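PDB 3MZV: decaprenyl diphosphate synthase, which probably extends farnesyl diphosphate with isopentenyl diphosphate units into a long all-trans polyprenyl diphosphate, the precursor of isoprenoid quinone side chains. Local coordinates for residues Ile41-Thr45 with Val120-Leu124; Lys179-Phe184 with Leu212-Gln217; Glu260-Trp264 with Leu284-His288. All coordinates share one frame; numbering follows the deposited sequence.

How the contacts relate
The three contacts follow one another along the chain of a largely helical isoprenoid synthase fold. Contact 2 lies nearest the middle, its centre about 5 Å from that of the chain. It probably lies near the reaction site, since helix 199-224 runs on from Gln-217 into the second aspartate-rich motif of the family. Contact 1 is a buried joint beside the second subunit, with its centre about 24 Å from that of contact 2. Contact 3 joins two short peripheral helices. Its centre is about 27 Å from that of contact 2 and about 43 Å from that of contact 1, on the opposite side of the chain's centre.

Contact 1. Residues Ile41-Thr45 with Val120-Leu124; sequences IPEVT and VGDYL
This is a buried helix-helix crossing in the all-alpha isoprenoid synthase fold, where Ile-41, Val-44 and Thr-45 of helix 40-49 meet Val-120, Tyr-123 and Leu-124 of helix 114-133. The two axes run nearly at right angles (96°) and approach no closer than 10.0 Å, so side chains fill the gap. Ile-41 meets the tyrosine with both branches. Its CD1 sits over the centre of the Tyr-123 ring, 3.9 Å from the centroid, in a CH-pi contact. Its CG2 branch, anti to the backbone N, stands above the ring plane just beyond the rim, 3.3 Å from Tyr-123 CD2, which is tight. The hydroxyl of Tyr-123 is held outside the contact by hydrogen bonds with Arg-127 and Ser-34 O. Glu-153 of the second subunit packs on both Ile-41 and Tyr-123, which places this joint beside the dimer interface. Val-120 fits between Val-44 and Thr-45, with Val-120 CG1 3.7 Å from Val-44 CG1. Leu-91 of helix 74-96 packs against both valines. Thr-45 and Leu-124 reach toward each other tip to tip, with methyl carbons Thr-45 CG2 and Leu-124 CD1 3.6 Å apart. The threonine hydroxyl is turned back to its own helix: Thr-45 OG1 donates to Ile-41 O at 2.7 Å, from above the carbonyl plane, and that oxygen also accepts from Thr-45 N.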
ATOM      1  N   ILE B  41       4.538  -8.034  12.431  1.00 64.26           N
ATOM      2  CA  ILE B  41       3.537  -7.958  11.349  1.00 62.90           C
ATOM      3  C   ILE B  41       2.208  -8.675  11.698  1.00 62.77           C
ATOM      4  O   ILE B  41       1.154  -8.035  11.738  1.00 61.91           O
ATOM      5  CB  ILE B  41       4.111  -8.437   9.992  1.00 61.60           C
ATOM      6  CG1 ILE B  41       5.053  -7.364   9.433  1.00 61.72           C
ATOM      7  CG2 ILE B  41       2.983  -8.710   9.003  1.00 60.65           C
ATOM      8  CD1 ILE B  41       6.039  -7.859   8.408  1.00 58.22           C
ATOM      9  N   PRO B  42       2.251  -9.994  11.949  1.00 63.47           N
ATOM     10  CA  PRO B  42       1.028 -10.695  12.374  1.00 63.67           C
ATOM     11  C   PRO B  42       0.511 -10.222  13.755  1.00 64.74           C
ATOM     12  O   PRO B  42      -0.708 -10.170  13.971  1.00 64.54           O
ATOM     13  CB  PRO B  42       1.475 -12.168  12.419  1.00 63.85           C
ATOM     14  CG  PRO B  42       2.935 -12.101  12.675  1.00 64.46           C
ATOM     15  CD  PRO B  42       3.386 -10.926  11.831  1.00 64.02           C
ATOM     16  N   GLU B  43       1.417  -9.872  14.678  1.00 66.30           N
ATOM     17  CA  GLU B  43       0.976  -9.239  15.944  1.00 67.62           C
ATOM     18  C   GLU B  43       0.081  -8.050  15.648  1.00 66.59           C
ATOM     19  O   GLU B  43      -1.026  -7.976  16.169  1.00 67.20           O
ATOM     20  CB  GLU B  43       2.147  -8.773  16.820  1.00 69.05           C
ATOM     21  CG  GLU B  43       2.651  -9.829  17.793  1.00 71.29           C
ATOM     22  CD  GLU B  43       4.129  -9.648  18.136  1.00 73.49           C
ATOM     23  OE1 GLU B  43       4.507  -8.509  18.510  1.00 73.75           O
ATOM     24  OE2 GLU B  43       4.894 -10.640  17.998  1.00 72.51           O
ATOM     25  N   VAL B  44       0.557  -7.130  14.811  1.00 65.45           N
ATOM     26  CA  VAL B  44      -0.258  -5.959  14.424  1.00 64.92           C
ATOM     27  C   VAL B  44      -1.550  -6.344  13.668  1.00 63.81           C
ATOM     28  O   VAL B  44      -2.624  -5.785  13.918  1.00 63.37           O
ATOM     29  CB  VAL B  44       0.555  -4.958  13.560  1.00 64.48           C
ATOM     30  CG1 VAL B  44      -0.353  -3.834  13.034  1.00 63.01           C
ATOM     31  CG2 VAL B  44       1.755  -4.389  14.364  1.00 65.73           C
ATOM     32  N   THR B  45      -1.436  -7.288  12.735  1.00 63.30           N
ATOM     33  CA  THR B  45      -2.600  -7.753  11.956  1.00 62.40           C
ATOM     34  C   THR B  45      -3.640  -8.452  12.837  1.00 63.28           C
ATOM     35  O   THR B  45      -4.848  -8.183  12.714  1.00 61.22           O
ATOM     36  CB  THR B  45      -2.200  -8.736  10.819  1.00 61.57           C
ATOM     37  OG1 THR B  45      -1.039  -8.247  10.123  1.00 61.17           O
ATOM     38  CG2 THR B  45      -3.377  -8.907   9.846  1.00 59.58           C
ATOM     39  N   VAL B 120       2.831  -2.382   7.995  1.00 39.48           N
ATOM     40  CA  VAL B 120       2.013  -3.597   8.112  1.00 39.16           C
ATOM     41  C   VAL B 120       0.920  -3.595   7.070  1.00 36.92           C
ATOM     42  O   VAL B 120       0.731  -4.591   6.406  1.00 38.87           O
ATOM     43  CB  VAL B 120       1.437  -3.774   9.536  1.00 39.93           C
ATOM     44  CG1 VAL B 120       0.366  -4.865   9.544  1.00 38.66           C
ATOM     45  CG2 VAL B 120       2.583  -4.150  10.475  1.00 41.48           C
ATOM     46  N   GLY B 121       0.265  -2.468   6.857  1.00 35.93           N
ATOM     47  CA  GLY B 121      -0.714  -2.357   5.793  1.00 34.82           C
ATOM     48  C   GLY B 121      -0.062  -2.672   4.441  1.00 34.17           C
ATOM     49  O   GLY B 121      -0.656  -3.344   3.586  1.00 32.94           O
ATOM     50  N   ASP B 122       1.155  -2.181   4.221  1.00 34.06           N
ATOM     51  CA  ASP B 122       1.821  -2.488   2.927  1.00 34.57           C
ATOM     52  C   ASP B 122       2.094  -4.012   2.741  1.00 34.95           C
ATOM     53  O   ASP B 122       1.918  -4.595   1.648  1.00 33.69           O
ATOM     54  CB  ASP B 122       3.154  -1.725   2.797  1.00 34.79           C
ATOM     55  CG  ASP B 122       2.973  -0.206   2.625  1.00 32.13           C
ATOM     56  OD1 ASP B 122       1.894   0.226   2.273  1.00 33.98           O
ATOM     57  OD2 ASP B 122       3.961   0.536   2.812  1.00 36.06           O
ATOM     58  N   TYR B 123       2.585  -4.627   3.807  1.00 36.40           N
ATOM     59  CA  TYR B 123       2.821  -6.061   3.836  1.00 36.59           C
ATOM     60  C   TYR B 123       1.570  -6.856   3.475  1.00 35.15           C
ATOM     61  O   TYR B 123       1.650  -7.760   2.657  1.00 35.21           O
ATOM     62  CB  TYR B 123       3.327  -6.514   5.213  1.00 38.50           C
ATOM     63  CG  TYR B 123       3.854  -7.946   5.214  1.00 39.12           C
ATOM     64  CD1 TYR B 123       5.074  -8.262   4.623  1.00 39.83           C
ATOM     65  CD2 TYR B 123       3.091  -8.992   5.748  1.00 40.34           C
ATOM     66  CE1 TYR B 123       5.572  -9.565   4.629  1.00 39.96           C
ATOM     67  CE2 TYR B 123       3.598 -10.300   5.760  1.00 40.72           C
ATOM     68  CZ  TYR B 123       4.811 -10.577   5.193  1.00 39.51           C
ATOM     69  OH  TYR B 123       5.320 -11.873   5.192  1.00 42.97           O
ATOM     70  N   LEU B 124       0.437  -6.523   4.076  1.00 35.52           N
ATOM     71  CA  LEU B 124      -0.805  -7.233   3.822  1.00 34.34           C
ATOM     72  C   LEU B 124      -1.305  -7.006   2.393  1.00 33.86           C
ATOM     73  O   LEU B 124      -1.798  -7.925   1.740  1.00 32.50           O
ATOM     74  CB  LEU B 124      -1.889  -6.781   4.790  1.00 34.59           C
ATOM     75  CG  LEU B 124      -1.501  -6.964   6.271  1.00 37.05           C
ATOM     76  CD1 LEU B 124      -2.630  -6.553   7.165  1.00 38.85           C
ATOM     77  CD2 LEU B 124      -1.065  -8.401   6.518  1.00 37.92           C
TER

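Contact 2. Residues Lys179-Phe184 with Leu212-Gln217; sequences KTAALF and LGIAFQ
Close helix-helix packing through a glycine joins Ala-181 and Phe-184 of helix 169-194 to Gly-213 of helix 199-224, deep in the core of the isoprenoid synthase fold. The segments run roughly antiparallel, with their axes at 147° and only 7.7 Å apart. This closeness rests on Gly-213, which has no side chain to hold the backbones apart. Ala-181 CA and Gly-213 CA come within 4.1 Å. The Phe-184 ring lies against the same glycine and presents one face to it. Gly-213 CA stands 3.7 Å from the ring centroid, offset toward the rim, in a CH-pi contact. Leu-212 CD2 meets this ring at its edge. The far end of Phe-184 reaches Phe-216, where Phe-184 CZ lies over one face of the Phe-216 ring, 3.8 Å from Phe-216 CG. The two ring planes are inclined at 53°. Leu-60 of helix 56-67 packs on Phe-184, and Val-328 of helix 316-328 packs on Phe-216. Phe-216 and Gln-217 form the FQ pair that precedes the second aspartate-rich motif, DDLLD, a hallmark of trans-prenyl synthases. The Gln-217 side chain crosses Thr-180 at about a right angle. Thr-180 lies at a wider pi-type turn of its helix. Its methyl branch, anti to the backbone N, points into the neighbouring helix, and Thr-180 CG2 rests 3.6 Å from Gly-213 O. On the other flank, Ala-181 CB packs 3.8 Å from Ile-214 CG1.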
ATOM      1  N   LYS B 179     -14.084   5.555  -1.505  1.00 41.86           N
ATOM      2  CA  LYS B 179     -13.632   5.158  -0.174  1.00 42.33           C
ATOM      3  C   LYS B 179     -14.289   3.889   0.376  1.00 40.32           C
ATOM      4  O   LYS B 179     -13.741   3.217   1.250  1.00 38.94           O
ATOM      5  CB  LYS B 179     -14.000   6.285   0.784  1.00 44.41           C
ATOM      6  CG  LYS B 179     -13.259   6.329   2.053  1.00 50.02           C
ATOM      7  CD  LYS B 179     -14.070   6.846   3.258  1.00 51.01           C
ATOM      8  CE  LYS B 179     -15.199   7.816   2.980  1.00 53.06           C
ATOM      9  NZ  LYS B 179     -15.833   8.244   4.279  1.00 47.88           N
ATOM     10  N   THR B 180     -15.548   3.660  -0.015  1.00 38.07           N
ATOM     11  CA  THR B 180     -16.351   2.606   0.608  1.00 36.59           C
ATOM     12  C   THR B 180     -17.026   1.684  -0.397  1.00 35.55           C
ATOM     13  O   THR B 180     -16.908   0.445  -0.267  1.00 35.39           O
ATOM     14  CB  THR B 180     -17.406   3.160   1.593  1.00 37.70           C
ATOM     15  OG1 THR B 180     -16.746   3.782   2.708  1.00 39.41           O
ATOM     16  CG2 THR B 180     -18.324   2.008   2.122  1.00 36.07           C
ATOM     17  N   ALA B 181     -17.739   2.243  -1.382  1.00 33.85           N
ATOM     18  CA  ALA B 181     -18.549   1.393  -2.271  1.00 33.64           C
ATOM     19  C   ALA B 181     -17.696   0.549  -3.207  1.00 33.74           C
ATOM     20  O   ALA B 181     -18.093  -0.564  -3.537  1.00 33.30           O
ATOM     21  CB  ALA B 181     -19.513   2.215  -3.103  1.00 32.92           C
ATOM     22  N   ALA B 182     -16.555   1.100  -3.634  1.00 33.08           N
ATOM     23  CA  ALA B 182     -15.708   0.453  -4.635  1.00 34.34           C
ATOM     24  C   ALA B 182     -15.271  -0.920  -4.193  1.00 33.15           C
ATOM     25  O   ALA B 182     -15.211  -1.809  -5.015  1.00 32.61           O
ATOM     26  CB  ALA B 182     -14.504   1.313  -4.990  1.00 33.55           C
ATOM     27  N   LEU B 183     -14.984  -1.107  -2.909  1.00 32.97           N
ATOM     28  CA  LEU B 183     -14.591  -2.416  -2.442  1.00 33.24           C
ATOM     29  C   LEU B 183     -15.748  -3.369  -2.315  1.00 33.25           C
ATOM     30  O   LEU B 183     -15.576  -4.582  -2.524  1.00 31.52           O
ATOM     31  CB  LEU B 183     -13.770  -2.351  -1.152  1.00 33.40           C
ATOM     32  CG  LEU B 183     -13.024  -3.591  -0.650  1.00 34.57           C
ATOM     33  CD1 LEU B 183     -12.062  -4.131  -1.738  1.00 35.53           C
ATOM     34  CD2 LEU B 183     -12.302  -3.296   0.713  1.00 35.21           C
ATOM     35  N   PHE B 184     -16.928  -2.863  -1.940  1.00 32.49           N
ATOM     36  CA  PHE B 184     -18.141  -3.712  -1.902  1.00 32.20           C
ATOM     37  C   PHE B 184     -18.488  -4.192  -3.314  1.00 30.88           C
ATOM     38  O   PHE B 184     -18.773  -5.354  -3.517  1.00 31.39           O
ATOM     39  CB  PHE B 184     -19.389  -2.926  -1.418  1.00 33.11           C
ATOM     40  CG  PHE B 184     -19.540  -2.806   0.047  1.00 34.73           C
ATOM     41  CD1 PHE B 184     -18.580  -2.220   0.821  1.00 37.75           C
ATOM     42  CD2 PHE B 184     -20.751  -3.117   0.639  1.00 36.30           C
ATOM     43  CE1 PHE B 184     -18.781  -2.037   2.195  1.00 37.23           C
ATOM     44  CE2 PHE B 184     -20.950  -2.914   1.988  1.00 37.43           C
ATOM     45  CZ  PHE B 184     -19.947  -2.411   2.769  1.00 34.99           C
ATOM     46  N   LEU B 212     -25.228  -1.071  -2.163  1.00 32.65           N
ATOM     47  CA  LEU B 212     -25.177  -1.420  -0.757  1.00 32.15           C
ATOM     48  C   LEU B 212     -24.076  -0.642  -0.057  1.00 31.83           C
ATOM     49  O   LEU B 212     -24.236  -0.271   1.112  1.00 32.22           O
ATOM     50  CB  LEU B 212     -24.978  -2.936  -0.562  1.00 32.34           C
ATOM     51  CG  LEU B 212     -25.117  -3.599   0.810  1.00 33.43           C
ATOM     52  CD1 LEU B 212     -26.555  -3.736   1.182  1.00 32.88           C
ATOM     53  CD2 LEU B 212     -24.411  -4.981   0.735  1.00 34.96           C
ATOM     54  N   GLY B 213     -22.919  -0.510  -0.706  1.00 31.68           N
ATOM     55  CA  GLY B 213     -21.780   0.178  -0.092  1.00 32.28           C
ATOM     56  C   GLY B 213     -22.054   1.670   0.086  1.00 32.57           C
ATOM     57  O   GLY B 213     -21.747   2.241   1.134  1.00 33.27           O
ATOM     58  N   ILE B 214     -22.672   2.274  -0.938  1.00 31.52           N
ATOM     59  CA  ILE B 214     -23.156   3.630  -0.837  1.00 31.35           C
ATOM     60  C   ILE B 214     -24.128   3.775   0.356  1.00 30.82           C
ATOM     61  O   ILE B 214     -23.881   4.609   1.213  1.00 31.62           O
ATOM     62  CB  ILE B 214     -23.787   4.112  -2.110  1.00 30.70           C
ATOM     63  CG1 ILE B 214     -22.738   4.302  -3.171  1.00 31.16           C
ATOM     64  CG2 ILE B 214     -24.531   5.495  -1.844  1.00 31.51           C
ATOM     65  CD1 ILE B 214     -23.287   4.374  -4.557  1.00 34.27           C
ATOM     66  N   ALA B 215     -25.138   2.920   0.454  1.00 30.28           N
ATOM     67  CA  ALA B 215     -26.058   2.927   1.589  1.00 31.58           C
ATOM     68  C   ALA B 215     -25.329   2.800   2.879  1.00 32.02           C
ATOM     69  O   ALA B 215     -25.617   3.490   3.838  1.00 31.92           O
ATOM     70  CB  ALA B 215     -27.146   1.789   1.469  1.00 31.14           C
ATOM     71  N   PHE B 216     -24.335   1.922   2.903  1.00 32.37           N
ATOM     72  CA  PHE B 216     -23.640   1.627   4.127  1.00 33.00           C
ATOM     73  C   PHE B 216     -22.928   2.879   4.680  1.00 31.52           C
ATOM     74  O   PHE B 216     -23.014   3.191   5.850  1.00 32.75           O
ATOM     75  CB  PHE B 216     -22.619   0.528   3.773  1.00 33.81           C
ATOM     76  CG  PHE B 216     -21.847   0.013   4.914  1.00 36.57           C
ATOM     77  CD1 PHE B 216     -22.304  -1.081   5.624  1.00 40.59           C
ATOM     78  CD2 PHE B 216     -20.591   0.554   5.212  1.00 41.95           C
ATOM     79  CE1 PHE B 216     -21.534  -1.618   6.669  1.00 45.27           C
ATOM     80  CE2 PHE B 216     -19.816   0.028   6.266  1.00 43.25           C
ATOM     81  CZ  PHE B 216     -20.276  -1.056   6.979  1.00 45.16           C
ATOM     82  N   GLN B 217     -22.257   3.608   3.812  1.00 32.17           N
ATOM     83  CA  GLN B 217     -21.556   4.821   4.210  1.00 32.04           C
ATOM     84  C   GLN B 217     -22.542   5.944   4.580  1.00 31.12           C
ATOM     85  O   GLN B 217     -22.309   6.651   5.530  1.00 30.74           O
ATOM     86  CB  GLN B 217     -20.647   5.335   3.140  1.00 31.44           C
ATOM     87  CG  GLN B 217     -19.831   6.521   3.597  1.00 32.85           C
ATOM     88  CD  GLN B 217     -18.923   6.182   4.741  1.00 38.49           C
ATOM     89  OE1 GLN B 217     -18.962   6.799   5.821  1.00 38.04           O
ATOM     90  NE2 GLN B 217     -18.125   5.165   4.533  1.00 34.30           N
TER

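Contact 3. Residues Glu260-Trp264 with Leu284-His288; sequences ERAFW and LMTKH
Glu-260 meets Lys-287 and His-288 from the opposite direction, and one carboxylate serves both. Its oxygens divide the work. His-288 NE2 donates to Glu-260 OE1 at 2.6 Å, and the bond is nearly straight (169°). The acceptor uses its syn lone pair and lies in the plane of the imidazole, while the carboxylate itself is turned 66° from that plane. Lys-287 NZ forms a salt bridge to Glu-260 OE2, modelled at 2.5 Å, which is very short, so the exact length is doubtful. The lysine chain is extended until a bend at its last torsion (chi4 -101°) brings the amine round to the oxygen. Two grips on one group should fix its rotation. Leu-284 slides past the glutamate in the reverse sense and continues toward the aromatic side chains. Its methyl Leu-284 CD1 lies 3.6 Å from Phe-263 CD2 and 3.7 Å from Trp-264 NE1. Deeper in, Met-285 CE approaches Trp-264 CH2 at 4.1 Å, and helix 247-254 packs on both residues. The result is two consecutive short helices, 258-270 and 277-287, packed through an apolar patch at the periphery of the isoprenoid synthase fold and joined at one edge by a His-carboxylate hydrogen bond and a salt bridge.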
ATOM      1  N   GLU B 260     -26.679  31.882   8.437  1.00 34.30           N
ATOM      2  CA  GLU B 260     -26.361  30.453   8.580  1.00 34.68           C
ATOM      3  C   GLU B 260     -25.074  30.084   7.911  1.00 35.34           C
ATOM      4  O   GLU B 260     -24.308  29.291   8.463  1.00 34.03           O
ATOM      5  CB  GLU B 260     -27.485  29.529   8.103  1.00 33.83           C
ATOM      6  CG  GLU B 260     -28.723  29.584   8.950  1.00 33.81           C
ATOM      7  CD  GLU B 260     -29.932  28.675   8.447  1.00 37.94           C
ATOM      8  OE1 GLU B 260     -29.777  27.902   7.517  1.00 40.46           O
ATOM      9  OE2 GLU B 260     -31.053  28.769   9.020  1.00 40.31           O
ATOM     10  N   ARG B 261     -24.835  30.658   6.730  1.00 36.19           N
ATOM     11  CA  ARG B 261     -23.602  30.420   5.996  1.00 37.68           C
ATOM     12  C   ARG B 261     -22.415  30.852   6.830  1.00 37.31           C
ATOM     13  O   ARG B 261     -21.397  30.171   6.844  1.00 37.36           O
ATOM     14  CB  ARG B 261     -23.624  31.164   4.667  1.00 39.29           C
ATOM     15  CG  ARG B 261     -22.688  30.640   3.632  1.00 46.50           C
ATOM     16  CD  ARG B 261     -23.006  31.234   2.209  1.00 52.91           C
ATOM     17  NE  ARG B 261     -24.417  31.613   2.013  1.00 57.52           N
ATOM     18  CZ  ARG B 261     -24.889  32.868   1.879  1.00 60.21           C
ATOM     19  NH1 ARG B 261     -24.084  33.933   1.883  1.00 63.00           N
ATOM     20  NH2 ARG B 261     -26.199  33.064   1.714  1.00 61.17           N
ATOM     21  N   ALA B 262     -22.529  31.988   7.524  1.00 36.16           N
ATOM     22  CA  ALA B 262     -21.476  32.433   8.422  1.00 36.26           C
ATOM     23  C   ALA B 262     -21.193  31.416   9.541  1.00 35.23           C
ATOM     24  O   ALA B 262     -20.040  31.192   9.900  1.00 36.59           O
ATOM     25  CB  ALA B 262     -21.769  33.858   8.995  1.00 37.04           C
ATOM     26  N   PHE B 263     -22.231  30.808  10.094  1.00 33.74           N
ATOM     27  CA  PHE B 263     -22.042  29.717  11.057  1.00 34.09           C
ATOM     28  C   PHE B 263     -21.273  28.555  10.432  1.00 33.87           C
ATOM     29  O   PHE B 263     -20.282  28.096  10.989  1.00 36.14           O
ATOM     30  CB  PHE B 263     -23.372  29.171  11.538  1.00 33.28           C
ATOM     31  CG  PHE B 263     -23.263  27.871  12.277  1.00 32.13           C
ATOM     32  CD1 PHE B 263     -22.779  27.845  13.582  1.00 33.94           C
ATOM     33  CD2 PHE B 263     -23.543  26.684  11.653  1.00 30.66           C
ATOM     34  CE1 PHE B 263     -22.652  26.652  14.255  1.00 34.49           C
ATOM     35  CE2 PHE B 263     -23.443  25.472  12.336  1.00 33.58           C
ATOM     36  CZ  PHE B 263     -22.990  25.462  13.647  1.00 31.94           C
ATOM     37  N   TRP B 264     -21.729  28.091   9.287  1.00 32.97           N
ATOM     38  CA  TRP B 264     -21.035  26.988   8.598  1.00 34.91           C
ATOM     39  C   TRP B 264     -19.594  27.363   8.236  1.00 35.78           C
ATOM     40  O   TRP B 264     -18.677  26.539   8.364  1.00 36.95           O
ATOM     41  CB  TRP B 264     -21.787  26.507   7.350  1.00 34.29           C
ATOM     42  CG  TRP B 264     -23.085  25.877   7.690  1.00 30.70           C
ATOM     43  CD1 TRP B 264     -24.294  26.336   7.357  1.00 30.70           C
ATOM     44  CD2 TRP B 264     -23.304  24.658   8.432  1.00 34.38           C
ATOM     45  NE1 TRP B 264     -25.277  25.530   7.861  1.00 35.13           N
ATOM     46  CE2 TRP B 264     -24.699  24.468   8.502  1.00 32.45           C
ATOM     47  CE3 TRP B 264     -22.456  23.700   9.024  1.00 32.56           C
ATOM     48  CZ2 TRP B 264     -25.273  23.389   9.148  1.00 33.91           C
ATOM     49  CZ3 TRP B 264     -23.012  22.623   9.651  1.00 35.20           C
ATOM     50  CH2 TRP B 264     -24.421  22.474   9.745  1.00 33.95           C
ATOM     51  N   LEU B 284     -29.692  23.178  12.849  1.00 34.25           N
ATOM     52  CA  LEU B 284     -29.877  23.654  11.473  1.00 33.88           C
ATOM     53  C   LEU B 284     -30.265  22.519  10.522  1.00 33.60           C
ATOM     54  O   LEU B 284     -31.110  22.684   9.612  1.00 32.35           O
ATOM     55  CB  LEU B 284     -28.628  24.364  10.929  1.00 32.75           C
ATOM     56  CG  LEU B 284     -28.286  25.711  11.622  1.00 34.18           C
ATOM     57  CD1 LEU B 284     -27.091  26.363  10.950  1.00 35.83           C
ATOM     58  CD2 LEU B 284     -29.566  26.676  11.627  1.00 34.19           C
ATOM     59  N   MET B 285     -29.618  21.358  10.704  1.00 31.98           N
ATOM     60  CA  MET B 285     -29.945  20.204   9.929  1.00 31.22           C
ATOM     61  C   MET B 285     -31.424  19.841  10.068  1.00 32.85           C
ATOM     62  O   MET B 285     -32.103  19.625   9.048  1.00 32.70           O
ATOM     63  CB  MET B 285     -29.031  19.029  10.303  1.00 30.94           C
ATOM     64  CG  MET B 285     -27.606  19.251  10.004  1.00 31.69           C
ATOM     65  SD  MET B 285     -26.519  17.817  10.607  1.00 24.77           S
ATOM     66  CE  MET B 285     -25.069  18.399   9.777  1.00 34.86           C
ATOM     67  N   THR B 286     -31.916  19.820  11.303  1.00 33.88           N
ATOM     68  CA  THR B 286     -33.284  19.479  11.604  1.00 36.06           C
ATOM     69  C   THR B 286     -34.268  20.503  10.996  1.00 36.20           C
ATOM     70  O   THR B 286     -35.220  20.131  10.326  1.00 34.35           O
ATOM     71  CB  THR B 286     -33.517  19.352  13.130  1.00 37.94           C
ATOM     72  OG1 THR B 286     -32.756  18.240  13.612  1.00 40.68           O
ATOM     73  CG2 THR B 286     -34.996  19.076  13.433  1.00 37.75           C
ATOM     74  N   LYS B 287     -33.983  21.779  11.179  1.00 36.67           N
ATOM     75  CA  LYS B 287     -34.784  22.866  10.556  1.00 38.01           C
ATOM     76  C   LYS B 287     -34.947  22.673   9.063  1.00 37.44           C
ATOM     77  O   LYS B 287     -36.047  22.807   8.546  1.00 37.96           O
ATOM     78  CB  LYS B 287     -34.093  24.214  10.864  1.00 38.99           C
ATOM     79  CG  LYS B 287     -34.569  25.494  10.137  1.00 42.11           C
ATOM     80  CD  LYS B 287     -33.636  26.655  10.574  1.00 48.97           C
ATOM     81  CE  LYS B 287     -34.175  28.005  10.181  1.00 55.07           C
ATOM     82  NZ  LYS B 287     -33.496  28.480   8.976  1.00 57.99           N
ATOM     83  N   HIS B 288     -33.853  22.320   8.377  1.00 34.58           N
ATOM     84  CA  HIS B 288     -33.824  22.126   6.923  1.00 33.83           C
ATOM     85  C   HIS B 288     -34.164  20.716   6.394  1.00 32.44           C
ATOM     86  O   HIS B 288     -34.156  20.487   5.193  1.00 33.64           O
ATOM     87  CB  HIS B 288     -32.461  22.564   6.391  1.00 33.39           C
ATOM     88  CG  HIS B 288     -32.236  24.026   6.485  1.00 35.48           C
ATOM     89  ND1 HIS B 288     -33.121  24.944   5.941  1.00 37.14           N
ATOM     90  CD2 HIS B 288     -31.225  24.746   7.035  1.00 36.66           C
ATOM     91  CE1 HIS B 288     -32.662  26.163   6.163  1.00 40.59           C
ATOM     92  NE2 HIS B 288     -31.512  26.072   6.816  1.00 39.24           N
TER